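Local atomic coordinates of aminodeoxyfutalosine deaminase (Deinococcus radiodurans, PDB entry 2IMR), a protein that deaminates aminodeoxyfutalosine to futalosine with the help of a zinc ion, a step of menaquinone biosynthesis, and, less efficiently, adenosine and several of its derivatives. Residues A[60-64]-A[65-69]; A[85-88]-A[89-93]. All coordinates share one frame; numbering follows the deposited sequence.

Contact 1: residues A[60-64]-A[65-69]; sequences VVVGE and TVAAA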
# COMPACT_ATOMS: atom_id res chain seq x y z
N VAL A 60 25.98 -10.09 14.06
CA VAL A 60 27.38 -9.95 14.41
C VAL A 60 28.08 -9.38 13.19
O VAL A 60 27.97 -9.91 12.09
CB VAL A 60 28.04 -11.29 14.80
CG1 VAL A 60 29.53 -11.09 15.05
CG2 VAL A 60 27.38 -11.84 16.05
N VAL A 61 28.78 -8.27 13.40
CA VAL A 61 29.47 -7.62 12.30
C VAL A 61 30.97 -7.62 12.55
O VAL A 61 31.43 -7.40 13.67
CB VAL A 61 28.98 -6.16 12.14
CG1 VAL A 61 29.68 -5.49 10.97
CG2 VAL A 61 27.47 -6.14 11.92
N VAL A 62 31.72 -7.92 11.50
CA VAL A 62 33.18 -7.93 11.57
C VAL A 62 33.61 -6.90 10.54
O VAL A 62 33.48 -7.13 9.33
CB VAL A 62 33.76 -9.31 11.21
CG1 VAL A 62 35.29 -9.24 11.21
CG2 VAL A 62 33.28 -10.35 12.20
N GLY A 63 34.12 -5.76 10.99
CA GLY A 63 34.52 -4.73 10.06
C GLY A 63 33.25 -4.10 9.50
O GLY A 63 32.48 -3.49 10.24
N GLU A 64 33.01 -4.28 8.20
CA GLU A 64 31.81 -3.75 7.56
C GLU A 64 31.06 -4.92 6.93
O GLU A 64 30.24 -4.72 6.03
CB GLU A 64 32.18 -2.76 6.45
CG GLU A 64 32.91 -1.52 6.90
CD GLU A 64 33.22 -0.60 5.75
OE1 GLU A 64 32.27 -0.13 5.09
OE2 GLU A 64 34.42 -0.34 5.48
N THR A 65 31.34 -6.12 7.42
CA THR A 65 30.72 -7.33 6.88
C THR A 65 29.94 -8.12 7.92
O THR A 65 30.38 -8.28 9.06
CB THR A 65 31.81 -8.26 6.29
OG1 THR A 65 32.58 -7.53 5.33
CG2 THR A 65 31.17 -9.46 5.61
N VAL A 66 28.77 -8.61 7.53
CA VAL A 66 27.93 -9.39 8.43
C VAL A 66 28.55 -10.77 8.64
O VAL A 66 28.82 -11.49 7.68
CB VAL A 66 26.51 -9.57 7.87
CG1 VAL A 66 25.68 -10.42 8.81
CG2 VAL A 66 25.85 -8.21 7.67
N ALA A 67 28.77 -11.14 9.89
CA ALA A 67 29.35 -12.45 10.18
C ALA A 67 28.23 -13.46 10.33
O ALA A 67 28.33 -14.59 9.85
CB ALA A 67 30.17 -12.39 11.47
N ALA A 68 27.16 -13.04 10.99
CA ALA A 68 26.02 -13.91 11.21
C ALA A 68 24.82 -13.08 11.63
O ALA A 68 24.97 -11.97 12.14
CB ALA A 68 26.34 -14.94 12.28
N ALA A 69 23.63 -13.62 11.40
CA ALA A 69 22.40 -12.94 11.77
C ALA A 69 21.39 -13.97 12.21
O ALA A 69 21.11 -14.93 11.49
CB ALA A 69 21.86 -12.14 10.58

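Contact 2: residues A[85-88]-A[89-93]; sequences ERAG and AVIAP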
# COMPACT_ATOMS: atom_id res chain seq x y z
N GLU A 85 26.24 -4.11 21.44
CA GLU A 85 25.71 -2.79 21.13
C GLU A 85 24.20 -2.90 21.00
O GLU A 85 23.71 -3.74 20.26
CB GLU A 85 26.26 -2.30 19.79
CG GLU A 85 27.68 -1.78 19.78
CD GLU A 85 28.13 -1.39 18.38
OE1 GLU A 85 27.32 -0.80 17.65
OE2 GLU A 85 29.28 -1.68 18.01
N ARG A 86 23.47 -2.06 21.73
CA ARG A 86 22.01 -2.04 21.63
C ARG A 86 21.73 -1.26 20.35
O ARG A 86 22.00 -0.06 20.28
CB ARG A 86 21.41 -1.32 22.84
CG ARG A 86 19.97 -0.84 22.65
CD ARG A 86 19.02 -1.95 22.21
NE ARG A 86 17.66 -1.45 22.08
CZ ARG A 86 16.61 -2.18 21.72
NH1 ARG A 86 16.76 -3.47 21.44
NH2 ARG A 86 15.41 -1.63 21.64
N ALA A 87 21.19 -1.93 19.33
CA ALA A 87 20.94 -1.27 18.05
C ALA A 87 19.52 -0.78 17.78
O ALA A 87 19.18 -0.50 16.64
CB ALA A 87 21.40 -2.18 16.92
N GLY A 88 18.70 -0.68 18.82
CA GLY A 88 17.35 -0.20 18.62
C GLY A 88 16.29 -1.28 18.47
O GLY A 88 16.57 -2.46 18.68
N ALA A 89 15.09 -0.87 18.09
CA ALA A 89 13.98 -1.81 17.95
C ALA A 89 14.05 -2.71 16.73
O ALA A 89 13.81 -3.92 16.82
CB ALA A 89 12.66 -1.05 17.95
N VAL A 90 14.39 -2.15 15.58
CA VAL A 90 14.40 -2.95 14.37
C VAL A 90 15.65 -2.91 13.51
O VAL A 90 16.24 -1.86 13.26
CB VAL A 90 13.21 -2.55 13.46
CG1 VAL A 90 13.23 -3.38 12.18
CG2 VAL A 90 11.89 -2.73 14.22
N ILE A 91 16.05 -4.10 13.07
CA ILE A 91 17.17 -4.24 12.15
C ILE A 91 16.57 -5.03 10.99
O ILE A 91 16.15 -6.18 11.17
CB ILE A 91 18.35 -5.04 12.74
CG1 ILE A 91 19.03 -4.22 13.84
CG2 ILE A 91 19.34 -5.36 11.64
CD1 ILE A 91 20.23 -4.90 14.48
N ALA A 92 16.52 -4.41 9.82
CA ALA A 92 15.95 -5.05 8.64
C ALA A 92 16.16 -4.19 7.41
O ALA A 92 16.49 -3.01 7.51
CB ALA A 92 14.45 -5.29 8.85
N PRO A 93 15.98 -4.77 6.21
CA PRO A 93 16.16 -3.99 4.99
C PRO A 93 15.19 -2.82 5.03
O PRO A 93 14.21 -2.86 5.79
CB PRO A 93 15.81 -4.99 3.89
CG PRO A 93 16.22 -6.31 4.49
CD PRO A 93 15.71 -6.19 5.90
O HOH W 1 17.27 0.21 14.79

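Contact 1: residues A[60-64]-A[65-69]
V60 O takes two backbone N-H groups from the partner strand. The short bond comes from A67 N, 2.6 Å from V60 O. A68 N adds a weak one at 3.4 Å from V60 O. V60 N donates to A68 O at 2.9 Å, so that V60 is tied to the other strand through both its N-H and its C=O. Two residues thus sit opposite one, and A67 has a nearly helical psi of -41°, which swings the following N-H, that of A68, to the carbonyl A67 N already uses.

The bulge points the A67 methyl toward the first strand, where its CB reaches V60 CG1 at 3.9 Å and V62 CG2 at 3.8 Å, bridging the two valines that stand on one face of the hairpin with T65 and A68. Each valine offers a different branch: in V60 it is CG1, anti to the backbone N (chi1 176°), whereas in V62 it is CG2, which lies beside the backbone N. Y79 touches both V60 and A67 there, and L75 of helix 72-78 packs on V60 and A68. V61 and V66 face the other way as a non-hydrogen-bonded pair, with V61 CG1 close to the T65 carbonyl and V66 resting on L402.

Towards the turn the ladder is regular. V62 N meets T65 O at 2.8 Å and nearly straight, while T65 N reaches V62 O at 3.0 Å from well above the carbonyl plane. G63 supplies the positive phi of 73° at the first corner, and E64 takes the second, its extended chain leading outward. The result is a beta hairpin whose two-residue loop, G63-E64, is a type II' turn, with a classic beta bulge in its ladder.

Contact 2: residues A[85-88]-A[89-93]
R86 lays its guanidinium flat across the backbone where G88 joins A89, and further on the end of the I91 side chain comes back to A87. The segment is the connection between strand 83-86 and strand 90-91, carrying the chain from one beta sheet of the small domain to the next and on towards the amidohydrolase barrel.

The arginine reaches its place by a bend: CG leaves anti to the backbone N, then chi2 of 54° folds the chain over the residues that follow. The guanidinium plane ends up roughly parallel to the G88-A89 peptide, with G88 C 3.3 Å from that plane, under its centre. R86 NH2 lies over the peptide nitrogen, 3.6 Å from A89 N. Because the groups meet face to face, the guanidinium N-H bonds, which lie in its own plane, do not point at the G88 carbonyl. The charge is met elsewhere, by a salt bridge from NH2 to D44, which helps fix the rotation of the group.

The chain has left the strand by A87; G88 turns the corner with a positive phi of 97°, A89 carries the turn on, and V90 is extended again. On the buried side, I91 keeps CG1 beside its backbone N (chi1 -70°) and then runs out straight, so that its terminal CD1 comes to 3.8 Å from A87 CB. A87 CB meets this methyl from the side. L41 also touches A87, and C43, L46 and L402 touch I91; R413 flanks A87 as well.

No direct hydrogen bond ties the two halves of the connection together. A single water spans the inside of the bend instead, donating to A87 O and to V90 O, each 2.8 Å from the water oxygen.

How the contacts relate
Contact 1 comes first along the chain and contact 2 follows, their centres 14 Å apart and their nearest atoms about 7 Å apart, without touching. They lie at the two ends of one four-stranded mixed sheet: the hairpin brings in edge strand 65-70, and residues 85-88 run off the far edge, strand 83-86. Strand 38-43 lies between and serves both, with R39 bonded to V61 and G63 and weakly paired with E85. L402 touches V66 and I91 alike. Both contacts belong to the small beta domain, away from the zinc site of H99, H101, H240 and D354 in the amidohydrolase barrel, towards which contact 2 leads the chain.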